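Local coordinates for protein 16S rRNA aminocarboxypropyltransferase (Vulcanisaeta distributa, PDB 5APG) that probably transfers the aminocarboxypropyl group of S-adenosylmethionine to an N1-methylpseudouridine of 16S rRNA, the last step in making a hypermodified pseudouridine, at residues S40-L45 and G65-D70; I2-I7 and F28-D33; P47-P52 and F88-L93. All coordinates share one frame; numbering follows the deposited sequence.

How the contacts relate
All three contacts reach one parallel sheet, ordered 30-32, 5-9, 66-70, 43-45, 89-91, of a SPOUT-fold enzyme. Contact 2 comes first along the chain and closes before contact 1 opens. It pairs the edge strand 30-32 with 5-9. Contact 1 pairs 43-45 with 66-70, and its centre lies about 9 Å from that of contact 2. The two meet where 66-70 runs beside 5-9. Contact 3 sets the loop 47-52 against the end of edge strand 89-91. It lies about 10 Å from contact 1, centre to centre, and about 18 Å from contact 2. Its segments alternate with those of contact 1 along the chain. Contacts 1 and 3 both touch the bound cofactor analogue, one at the ribose and both at the adenine.

Contact 1. Residues S40-L45 and G65-D70; sequences SGSIIL and GLSLID. With EEM ([(3S)-3-amino-4-hydroxy-4-oxo-butyl]-[[(2S,3S,4R,5R)-5-(6-aminopurin-9-yl)-3,4-dihydroxy-oxolan-2-yl]methyl]-methyl-selanium), chain D.
S67 N and I43 O form the shortest backbone bond between two neighbouring parallel strands of the SPOUT-fold sheet, 2.7 Å and nearly straight at 172°. Helix 58-63 joins the strands in a beta-alpha-beta unit. L45 N also donates to S67 O, and I43 N reaches G65 O at a more bent angle.

Two serine hydroxyls meet just before strand 43-45 begins, S42 from the loop and S67 from strand 66-70. S67 OG donates to S42 OG over 2.8 Å, and S42 OG is also bonded to P39 O. The S42 hydroxyl lies between its own backbone N and carbonyl carbon (chi1 60°), which turns it to S67. With an alanine here, S67 OG would probably be left without this buried acceptor and P39 O without its hydroxyl mate.

The apolar contacts are made by branch ends. L45 and L68 lie side by side, with L45 CD1 3.6 Å from L68 CD2. I43 CG2 meets L66 CD1 at 3.7 Å on a slant.

The strand ends form part of the cofactor pocket. L45 CB lies 3.7 Å from adenine N3 of EEM. I69 O accepts a hydrogen bond from EEM O3' over 2.7 Å. A water bridges L45 O and I69 N and sits 2.6 Å from EEM O2'.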
loop_
_atom_site.group_PDB
_atom_site.type_symbol
_atom_site.label_atom_id
_atom_site.label_comp_id
_atom_site.label_asym_id
_atom_site.label_seq_id
_atom_site.Cartn_x
_atom_site.Cartn_y
_atom_site.Cartn_z
ATOM N N SER A 40 6.772 -9.225 -13.631
ATOM C CA SER A 40 6.525 -8.183 -14.625
ATOM C C SER A 40 5.040 -8.106 -14.968
ATOM O O SER A 40 4.356 -9.125 -15.037
ATOM C CB SER A 40 7.340 -8.439 -15.895
ATOM O OG SER A 40 8.718 -8.205 -15.673
ATOM N N GLY A 41 4.538 -6.893 -15.175
ATOM C CA GLY A 41 3.152 -6.721 -15.562
ATOM C C GLY A 41 2.195 -6.809 -14.390
ATOM O O GLY A 41 0.980 -6.747 -14.569
ATOM N N SER A 42 2.738 -6.962 -13.186
ATOM C CA SER A 42 1.918 -6.952 -11.983
ATOM C C SER A 42 1.589 -5.516 -11.595
ATOM O O SER A 42 2.240 -4.578 -12.051
ATOM C CB SER A 42 2.631 -7.654 -10.822
ATOM O OG SER A 42 3.864 -7.022 -10.505
ATOM N N ILE A 43 0.566 -5.352 -10.765
ATOM C CA ILE A 43 0.373 -4.101 -10.046
ATOM C C ILE A 43 1.499 -3.957 -9.033
ATOM O O ILE A 43 1.743 -4.877 -8.250
ATOM C CB ILE A 43 -0.981 -4.055 -9.292
ATOM C CG1 ILE A 43 -2.160 -4.244 -10.250
ATOM C CG2 ILE A 43 -1.117 -2.750 -8.509
ATOM C CD1 ILE A 43 -2.333 -3.093 -11.225
ATOM N N ILE A 44 2.192 -2.820 -9.036
ATOM C CA ILE A 44 3.096 -2.537 -7.930
ATOM C C ILE A 44 2.598 -1.311 -7.180
ATOM O O ILE A 44 2.292 -0.267 -7.771
ATOM C CB ILE A 44 4.581 -2.344 -8.378
ATOM C CG1 ILE A 44 5.506 -2.419 -7.157
ATOM C CG2 ILE A 44 4.804 -1.023 -9.136
ATOM C CD1 ILE A 44 6.989 -2.434 -7.497
ATOM N N LEU A 45 2.456 -1.460 -5.870
ATOM C CA LEU A 45 2.124 -0.314 -5.045
ATOM C C LEU A 45 3.328 0.611 -5.051
ATOM O O LEU A 45 4.474 0.164 -4.958
ATOM C CB LEU A 45 1.743 -0.732 -3.627
ATOM C CG LEU A 45 0.478 -1.592 -3.509
ATOM C CD1 LEU A 45 0.096 -1.774 -2.052
ATOM C CD2 LEU A 45 -0.678 -0.992 -4.294
ATOM N N GLY A 65 -0.479 -10.637 -10.517
ATOM C CA GLY A 65 -0.123 -10.560 -9.109
ATOM C C GLY A 65 -0.016 -9.138 -8.584
ATOM O O GLY A 65 -0.229 -8.173 -9.323
ATOM N N LEU A 66 0.315 -9.014 -7.302
ATOM C CA LEU A 66 0.477 -7.717 -6.645
ATOM C C LEU A 66 1.865 -7.622 -6.021
ATOM O O LEU A 66 2.242 -8.467 -5.208
ATOM C CB LEU A 66 -0.597 -7.507 -5.570
ATOM C CG LEU A 66 -0.537 -6.200 -4.766
ATOM C CD1 LEU A 66 -0.857 -5.003 -5.644
ATOM C CD2 LEU A 66 -1.477 -6.248 -3.561
ATOM N N SER A 67 2.625 -6.604 -6.409
ATOM C CA SER A 67 3.999 -6.449 -5.940
ATOM C C SER A 67 4.141 -5.252 -5.006
ATOM O O SER A 67 3.405 -4.274 -5.121
ATOM C CB SER A 67 4.955 -6.291 -7.126
ATOM O OG SER A 67 4.935 -7.435 -7.962
ATOM N N LEU A 68 5.089 -5.343 -4.081
ATOM C CA LEU A 68 5.431 -4.225 -3.208
ATOM C C LEU A 68 6.916 -4.229 -2.886
ATOM O O LEU A 68 7.556 -5.281 -2.848
ATOM C CB LEU A 68 4.645 -4.263 -1.890
ATOM C CG LEU A 68 3.127 -4.105 -1.818
ATOM C CD1 LEU A 68 2.408 -5.421 -2.093
ATOM C CD2 LEU A 68 2.750 -3.553 -0.451
ATOM N N ILE A 69 7.453 -3.044 -2.635
ATOM C CA ILE A 69 8.783 -2.921 -2.063
ATOM C C ILE A 69 8.637 -2.504 -0.607
ATOM O O ILE A 69 7.999 -1.493 -0.304
ATOM C CB ILE A 69 9.648 -1.898 -2.825
ATOM C CG1 ILE A 69 9.911 -2.379 -4.256
ATOM C CG2 ILE A 69 10.968 -1.676 -2.096
ATOM C CD1 ILE A 69 10.467 -1.295 -5.174
ATOM N N ASP A 70 9.199 -3.296 0.299
ATOM C CA ASP A 70 9.199 -2.940 1.711
ATOM C C ASP A 70 10.541 -2.322 2.090
ATOM O O ASP A 70 11.588 -2.955 1.961
ATOM C CB ASP A 70 8.908 -4.163 2.587
ATOM C CG ASP A 70 8.962 -3.846 4.072
ATOM O OD1 ASP A 70 7.946 -3.373 4.620
ATOM O OD2 ASP A 70 10.016 -4.070 4.696
HETATM C C2 EEM D . 1.082 3.104 -2.117
HETATM N N3 EEM D . 1.756 2.229 -1.434
HETATM C C4 EEM D . 1.880 2.362 -0.126
HETATM C "C1'" EEM D . 3.188 0.351 0.650
HETATM C "C2'" EEM D . 4.456 0.670 -0.181
HETATM C "C3'" EEM D . 5.401 0.905 0.810
HETATM C "C4'" EEM D . 5.169 0.109 1.868
HETATM C "C5'" EEM D . 5.394 0.744 3.190
HETATM O O EEM D . 5.132 -1.915 7.630
HETATM C C EEM D . 6.201 -1.601 8.077
HETATM O OXT EEM D . 6.811 -2.359 8.811
HETATM C CA EEM D . 6.831 -0.279 7.698
HETATM N N EEM D . 7.989 -0.083 8.523
HETATM C CB EEM D . 7.185 -0.385 6.222
HETATM C CG EEM D . 7.506 0.936 5.555
HETATM SE SE EEM D . 7.304 0.799 3.589
HETATM C CE EEM D . 7.956 2.409 2.732
HETATM O "O4'" EEM D . 3.574 -0.059 1.787
HETATM O "O3'" EEM D . 6.785 0.892 0.283
HETATM O "O2'" EEM D . 4.738 -0.588 -0.802
HETATM N N9 EEM D . 2.494 1.654 0.834
HETATM C C8 EEM D . 2.268 2.294 1.965
HETATM N N7 EEM D . 1.555 3.380 1.772
HETATM C C5 EEM D . 1.279 3.459 0.459
HETATM N N1 EEM D . 0.493 4.167 -1.611
HETATM C C6 EEM D . 0.560 4.398 -0.333
HETATM N N6 EEM D . -0.045 5.534 0.239
HETATM O O HOH W 1 6.094 -0.596 -3.078
#

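Contact 2. Residues I2-I7 and F28-D33; sequences IPRVFI and FAQLVD
F6 and Q30 run side by side on one face of a parallel strand pair, within the beta-alpha-beta unit of strand 5-9, helix 19-25 and strand 30-32. Their ring and amide planes stand 75° apart. Q30 CG lies 3.7 Å from F6 CD2, and Q30 NE2 comes to the ring edge, in its plane, 3.7 Å from CE2 of F6. Beyond CG the Q30 chain is extended, which carries the amide along the ring. V32 CG1 approaches the same ring obliquely.

The other face is aliphatic. I7 and L31 meet at a slant, with I7 CG2 4.0 Å from L31 CD2. I7 places CG1 beside its backbone N (chi1 -60°), and from there CD1 reaches A29 CB. Helix 19-25 packs here, A20 on I7 and V24 on L31.

At the start of the pair, I2 and F28 cross at about a right angle. I2 CD1 comes to the ring edge of F28, near its plane, 3.8 Å from CD1 of F28. F28 also packs on helix 126-133.

Q30 N to V5 O, I7 N to Q30 O and V32 N to I7 O join the backbones. Before them a water bridges the segments, donating to P3 O and to F28 O (2.7 Å) and accepting from V5 N.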
loop_
_atom_site.group_PDB
_atom_site.type_symbol
_atom_site.label_atom_id
_atom_site.label_comp_id
_atom_site.label_asym_id
_atom_site.label_seq_id
_atom_site.Cartn_x
_atom_site.Cartn_y
_atom_site.Cartn_z
ATOM N N ILE A 2 -7.350 -14.856 -2.366
ATOM C CA ILE A 2 -6.349 -13.797 -2.355
ATOM C C ILE A 2 -5.463 -13.873 -3.598
ATOM O O ILE A 2 -5.056 -14.961 -4.018
ATOM C CB ILE A 2 -5.478 -13.857 -1.060
ATOM C CG1 ILE A 2 -4.696 -12.556 -0.860
ATOM C CG2 ILE A 2 -4.566 -15.094 -1.032
ATOM C CD1 ILE A 2 -4.052 -12.442 0.502
ATOM N N PRO A 3 -5.209 -12.716 -4.231
ATOM C CA PRO A 3 -4.226 -12.682 -5.316
ATOM C C PRO A 3 -2.838 -12.979 -4.774
ATOM O O PRO A 3 -2.613 -12.849 -3.572
ATOM C CB PRO A 3 -4.317 -11.243 -5.846
ATOM C CG PRO A 3 -4.981 -10.468 -4.760
ATOM C CD PRO A 3 -5.891 -11.423 -4.057
ATOM N N ARG A 4 -1.925 -13.383 -5.645
ATOM C CA ARG A 4 -0.550 -13.620 -5.234
ATOM C C ARG A 4 0.146 -12.296 -4.942
ATOM O O ARG A 4 0.160 -11.393 -5.781
ATOM C CB ARG A 4 0.203 -14.404 -6.308
ATOM C CG ARG A 4 -0.351 -15.805 -6.535
ATOM C CD ARG A 4 0.061 -16.734 -5.405
ATOM N NE ARG A 4 1.499 -16.987 -5.418
ATOM C CZ ARG A 4 2.086 -17.909 -6.173
ATOM N NH1 ARG A 4 1.353 -18.675 -6.975
ATOM N NH2 ARG A 4 3.402 -18.071 -6.127
ATOM N N VAL A 5 0.710 -12.181 -3.744
ATOM C CA VAL A 5 1.409 -10.965 -3.335
ATOM C C VAL A 5 2.909 -11.229 -3.234
ATOM O O VAL A 5 3.341 -12.207 -2.618
ATOM C CB VAL A 5 0.882 -10.435 -1.984
ATOM C CG1 VAL A 5 1.589 -9.139 -1.606
ATOM C CG2 VAL A 5 -0.626 -10.227 -2.046
ATOM N N PHE A 6 3.700 -10.361 -3.857
ATOM C CA PHE A 6 5.148 -10.505 -3.864
ATOM C C PHE A 6 5.805 -9.262 -3.276
ATOM O O PHE A 6 5.448 -8.137 -3.630
ATOM C CB PHE A 6 5.660 -10.746 -5.284
ATOM C CG PHE A 6 5.086 -11.968 -5.937
ATOM C CD1 PHE A 6 3.886 -11.903 -6.623
ATOM C CD2 PHE A 6 5.750 -13.182 -5.867
ATOM C CE1 PHE A 6 3.354 -13.029 -7.227
ATOM C CE2 PHE A 6 5.223 -14.314 -6.468
ATOM C CZ PHE A 6 4.024 -14.236 -7.148
ATOM N N ILE A 7 6.767 -9.469 -2.384
ATOM C CA ILE A 7 7.430 -8.364 -1.705
ATOM C C ILE A 7 8.946 -8.440 -1.833
ATOM O O ILE A 7 9.556 -9.466 -1.529
ATOM C CB ILE A 7 7.067 -8.322 -0.203
ATOM C CG1 ILE A 7 5.559 -8.150 -0.011
ATOM C CG2 ILE A 7 7.821 -7.195 0.499
ATOM C CD1 ILE A 7 5.114 -8.253 1.446
ATOM N N PHE A 28 0.658 -14.887 3.520
ATOM C CA PHE A 28 -0.136 -13.963 2.704
ATOM C C PHE A 28 0.659 -13.418 1.523
ATOM O O PHE A 28 0.092 -12.935 0.543
ATOM C CB PHE A 28 -0.643 -12.791 3.543
ATOM C CG PHE A 28 -1.746 -13.154 4.497
ATOM C CD1 PHE A 28 -3.005 -13.485 4.024
ATOM C CD2 PHE A 28 -1.533 -13.130 5.866
ATOM C CE1 PHE A 28 -4.031 -13.798 4.900
ATOM C CE2 PHE A 28 -2.553 -13.444 6.749
ATOM C CZ PHE A 28 -3.803 -13.776 6.265
ATOM N N ALA A 29 1.978 -13.480 1.638
ATOM C CA ALA A 29 2.861 -12.970 0.600
ATOM C C ALA A 29 4.160 -13.752 0.621
ATOM O O ALA A 29 4.454 -14.457 1.590
ATOM C CB ALA A 29 3.126 -11.484 0.801
ATOM N N GLN A 30 4.942 -13.627 -0.442
ATOM C CA GLN A 30 6.242 -14.272 -0.467
ATOM C C GLN A 30 7.334 -13.251 -0.776
ATOM O O GLN A 30 7.136 -12.328 -1.571
ATOM C CB GLN A 30 6.248 -15.427 -1.477
ATOM C CG GLN A 30 6.752 -15.091 -2.865
ATOM C CD GLN A 30 6.933 -16.332 -3.728
ATOM O OE1 GLN A 30 6.265 -17.347 -3.523
ATOM N NE2 GLN A 30 7.846 -16.257 -4.690
ATOM N N LEU A 31 8.472 -13.392 -0.105
ATOM C CA LEU A 31 9.625 -12.542 -0.379
ATOM C C LEU A 31 10.319 -12.980 -1.661
ATOM O O LEU A 31 10.382 -14.172 -1.967
ATOM C CB LEU A 31 10.621 -12.580 0.782
ATOM C CG LEU A 31 10.269 -11.843 2.074
ATOM C CD1 LEU A 31 11.442 -11.908 3.044
ATOM C CD2 LEU A 31 9.898 -10.401 1.786
ATOM N N VAL A 32 10.834 -12.009 -2.406
ATOM C CA VAL A 32 11.674 -12.288 -3.567
ATOM C C VAL A 32 13.052 -11.688 -3.309
ATOM O O VAL A 32 13.196 -10.815 -2.455
ATOM C CB VAL A 32 11.064 -11.726 -4.865
ATOM C CG1 VAL A 32 9.657 -12.269 -5.055
ATOM C CG2 VAL A 32 11.042 -10.200 -4.834
ATOM N N ASP A 33 14.064 -12.151 -4.033
ATOM C CA ASP A 33 15.437 -11.787 -3.692
ATOM C C ASP A 33 15.896 -10.492 -4.355
ATOM O O ASP A 33 16.969 -9.976 -4.041
ATOM C CB ASP A 33 16.399 -12.932 -4.041
ATOM C CG ASP A 33 16.314 -13.362 -5.499
ATOM O OD1 ASP A 33 15.806 -12.595 -6.340
ATOM O OD2 ASP A 33 16.772 -14.482 -5.802
HETATM O O HOH W 2 -0.695 -13.918 -1.796
#

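Contact 3. Residues P47-P52 and F88-L93; sequences PTVKTP and FIRRRL. With EEM ([(3S)-3-amino-4-hydroxy-4-oxo-butyl]-[[(2S,3S,4R,5R)-5-(6-aminopurin-9-yl)-3,4-dihydroxy-oxolan-2-yl]methyl]-methyl-selanium), chain D.
K50 O is gripped twice from the side of R92. R92 NE makes a weak bond to it over 3.1 Å, bent to 137°. A water donates to the same oxygen and accepts from R92 NH2. The R92 chain starts with CG between its backbone N and carbonyl carbon (chi1 66°), then runs extended to NE. This lays the chain along V49 O, 3.3 Å from R92 CD. P52 CB then sits over the centre of one face of the guanidinium. R92 NH1 bonds to L93 O, tilted from the guanidinium plane, and also makes a salt bridge to E161. These partners probably fix its rotation.

The backbones join once. R92 N donates to T51 O at 2.8 Å, and P52 bridges R92 in a single beta bridge.

R91 and R90 each take a methyl of the loop over one guanidinium face. T51 CG2 touches one face of the R91 guanidinium, near its rim and 3.6 Å from NE of R91, and I89 CG2 lies on the opposite face. The R91 chain bends at chi2 and folds back, and R91 NH1 donates to R90 O. V49 CG1 covers one face of the R90 guanidinium, 3.6 Å from NE of R90. The charge of R90 is paired with D46, which also bonds T48 OG1.

L93, which binds the cofactor, donates from its backbone N to adenine N1 of EEM over 3.1 Å, and P47 packs on the adenine too.

The loop leads from strand 43-45 to helix 58-63. Its partner is edge strand 89-91 and the residues just after it; that strand pairs with 43-45. Helix 73-83 packs on P47 and T48, and helix 170-182 on P47, K50 and R92.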
loop_
_atom_site.group_PDB
_atom_site.type_symbol
_atom_site.label_atom_id
_atom_site.label_comp_id
_atom_site.label_asym_id
_atom_site.label_seq_id
_atom_site.Cartn_x
_atom_site.Cartn_y
_atom_site.Cartn_z
ATOM N N PRO A 47 3.973 4.641 -3.624
ATOM C CA PRO A 47 3.463 5.891 -3.054
ATOM C C PRO A 47 3.981 7.144 -3.759
ATOM O O PRO A 47 3.471 8.226 -3.476
ATOM C CB PRO A 47 3.960 5.833 -1.604
ATOM C CG PRO A 47 5.235 5.060 -1.693
ATOM C CD PRO A 47 4.980 4.005 -2.753
ATOM N N THR A 48 4.955 7.005 -4.659
ATOM C CA THR A 48 5.551 8.167 -5.321
ATOM C C THR A 48 4.876 8.557 -6.632
ATOM O O THR A 48 5.159 9.625 -7.173
ATOM C CB THR A 48 7.055 7.948 -5.627
ATOM O OG1 THR A 48 7.200 6.972 -6.667
ATOM C CG2 THR A 48 7.804 7.493 -4.376
ATOM N N VAL A 49 4.012 7.695 -7.162
ATOM C CA VAL A 49 3.290 8.033 -8.392
ATOM C C VAL A 49 1.948 8.674 -8.039
ATOM O O VAL A 49 1.528 8.647 -6.884
ATOM C CB VAL A 49 3.061 6.799 -9.292
ATOM C CG1 VAL A 49 4.395 6.153 -9.660
ATOM C CG2 VAL A 49 2.132 5.788 -8.621
ATOM N N LYS A 50 1.279 9.250 -9.033
ATOM C CA LYS A 50 0.048 9.995 -8.786
ATOM C C LYS A 50 -1.202 9.217 -9.186
ATOM O O LYS A 50 -2.325 9.653 -8.919
ATOM C CB LYS A 50 0.082 11.333 -9.534
ATOM C CG LYS A 50 1.232 12.234 -9.129
ATOM C CD LYS A 50 1.194 12.514 -7.628
ATOM C CE LYS A 50 2.421 13.300 -7.184
ATOM N NZ LYS A 50 3.590 12.406 -6.942
ATOM N N THR A 51 -1.005 8.072 -9.834
ATOM C CA THR A 51 -2.115 7.275 -10.346
ATOM C C THR A 51 -2.669 6.342 -9.273
ATOM O O THR A 51 -2.006 5.390 -8.874
ATOM C CB THR A 51 -1.684 6.436 -11.568
ATOM O OG1 THR A 51 -0.884 7.241 -12.445
ATOM C CG2 THR A 51 -2.901 5.914 -12.317
ATOM N N PRO A 52 -3.896 6.609 -8.803
ATOM C CA PRO A 52 -4.451 5.788 -7.723
ATOM C C PRO A 52 -4.985 4.440 -8.192
ATOM O O PRO A 52 -5.537 4.313 -9.292
ATOM C CB PRO A 52 -5.590 6.654 -7.178
ATOM C CG PRO A 52 -6.043 7.446 -8.360
ATOM C CD PRO A 52 -4.815 7.687 -9.211
ATOM N N PHE A 88 6.307 -2.524 -14.372
ATOM C CA PHE A 88 5.086 -2.714 -13.595
ATOM C C PHE A 88 3.949 -1.775 -13.988
ATOM O O PHE A 88 4.139 -0.816 -14.737
ATOM C CB PHE A 88 5.366 -2.496 -12.111
ATOM C CG PHE A 88 6.480 -3.337 -11.561
ATOM C CD1 PHE A 88 6.251 -4.643 -11.165
ATOM C CD2 PHE A 88 7.756 -2.811 -11.427
ATOM C CE1 PHE A 88 7.278 -5.415 -10.654
ATOM C CE2 PHE A 88 8.786 -3.577 -10.918
ATOM C CZ PHE A 88 8.544 -4.881 -10.528
ATOM N N ILE A 89 2.766 -2.061 -13.452
ATOM C CA ILE A 89 1.665 -1.112 -13.452
ATOM C C ILE A 89 1.670 -0.404 -12.096
ATOM O O ILE A 89 1.191 -0.940 -11.093
ATOM C CB ILE A 89 0.311 -1.797 -13.711
ATOM C CG1 ILE A 89 0.311 -2.439 -15.103
ATOM C CG2 ILE A 89 -0.828 -0.792 -13.611
ATOM C CD1 ILE A 89 -0.781 -3.463 -15.312
ATOM N N ARG A 90 2.232 0.803 -12.081
ATOM C CA ARG A 90 2.512 1.517 -10.839
ATOM C C ARG A 90 1.295 2.295 -10.363
ATOM O O ARG A 90 0.754 3.122 -11.097
ATOM C CB ARG A 90 3.702 2.463 -11.029
ATOM C CG ARG A 90 4.978 1.762 -11.483
ATOM C CD ARG A 90 6.047 2.765 -11.914
ATOM N NE ARG A 90 6.579 3.528 -10.788
ATOM C CZ ARG A 90 7.564 4.416 -10.890
ATOM N NH1 ARG A 90 8.125 4.651 -12.070
ATOM N NH2 ARG A 90 7.990 5.067 -9.815
ATOM N N ARG A 91 0.872 2.032 -9.131
ATOM C CA ARG A 91 -0.303 2.685 -8.562
ATOM C C ARG A 91 -0.075 3.105 -7.113
ATOM O O ARG A 91 0.417 2.317 -6.302
ATOM C CB ARG A 91 -1.525 1.758 -8.634
ATOM C CG ARG A 91 -1.991 1.406 -10.048
ATOM C CD ARG A 91 -2.504 2.651 -10.797
ATOM N NE ARG A 91 -3.048 2.316 -12.114
ATOM C CZ ARG A 91 -2.344 2.310 -13.243
ATOM N NH1 ARG A 91 -1.050 2.618 -13.233
ATOM N NH2 ARG A 91 -2.935 1.993 -14.390
ATOM N N ARG A 92 -0.433 4.342 -6.781
ATOM C CA ARG A 92 -0.473 4.734 -5.379
ATOM C C ARG A 92 -1.804 4.275 -4.815
ATOM O O ARG A 92 -2.727 3.956 -5.565
ATOM C CB ARG A 92 -0.311 6.251 -5.195
ATOM C CG ARG A 92 -1.463 7.100 -5.756
ATOM C CD ARG A 92 -1.346 8.546 -5.261
ATOM N NE ARG A 92 -2.373 9.444 -5.791
ATOM C CZ ARG A 92 -3.573 9.626 -5.246
ATOM N NH1 ARG A 92 -3.924 8.950 -4.160
ATOM N NH2 ARG A 92 -4.431 10.476 -5.797
ATOM N N LEU A 93 -1.905 4.222 -3.495
ATOM C CA LEU A 93 -3.198 3.984 -2.886
ATOM C C LEU A 93 -3.949 5.300 -2.815
ATOM O O LEU A 93 -3.340 6.352 -2.651
ATOM C CB LEU A 93 -3.055 3.375 -1.490
ATOM C CG LEU A 93 -2.588 1.921 -1.462
ATOM C CD1 LEU A 93 -2.230 1.548 -0.044
ATOM C CD2 LEU A 93 -3.672 0.998 -2.014
HETATM C C2 EEM D . 1.082 3.104 -2.117
HETATM N N3 EEM D . 1.756 2.229 -1.434
HETATM C C4 EEM D . 1.880 2.362 -0.126
HETATM C "C1'" EEM D . 3.188 0.351 0.650
HETATM C "C2'" EEM D . 4.456 0.670 -0.181
HETATM C "C3'" EEM D . 5.401 0.905 0.810
HETATM C "C4'" EEM D . 5.169 0.109 1.868
HETATM C "C5'" EEM D . 5.394 0.744 3.190
HETATM O O EEM D . 5.132 -1.915 7.630
HETATM C C EEM D . 6.201 -1.601 8.077
HETATM O OXT EEM D . 6.811 -2.359 8.811
HETATM C CA EEM D . 6.831 -0.279 7.698
HETATM N N EEM D . 7.989 -0.083 8.523
HETATM C CB EEM D . 7.185 -0.385 6.222
HETATM C CG EEM D . 7.506 0.936 5.555
HETATM SE SE EEM D . 7.304 0.799 3.589
HETATM C CE EEM D . 7.956 2.409 2.732
HETATM O "O4'" EEM D . 3.574 -0.059 1.787
HETATM O "O3'" EEM D . 6.785 0.892 0.283
HETATM O "O2'" EEM D . 4.738 -0.588 -0.802
HETATM N N9 EEM D . 2.494 1.654 0.834
HETATM C C8 EEM D . 2.268 2.294 1.965
HETATM N N7 EEM D . 1.555 3.380 1.772
HETATM C C5 EEM D . 1.279 3.459 0.459
HETATM N N1 EEM D . 0.493 4.167 -1.611
HETATM C C6 EEM D . 0.560 4.398 -0.333
HETATM N N6 EEM D . -0.045 5.534 0.239
HETATM O O HOH W 3 -2.586 12.157 -7.429
HETATM O O HOH W 4 1.512 5.635 -12.241
HETATM O O HOH W 5 -5.998 2.437 -11.345
#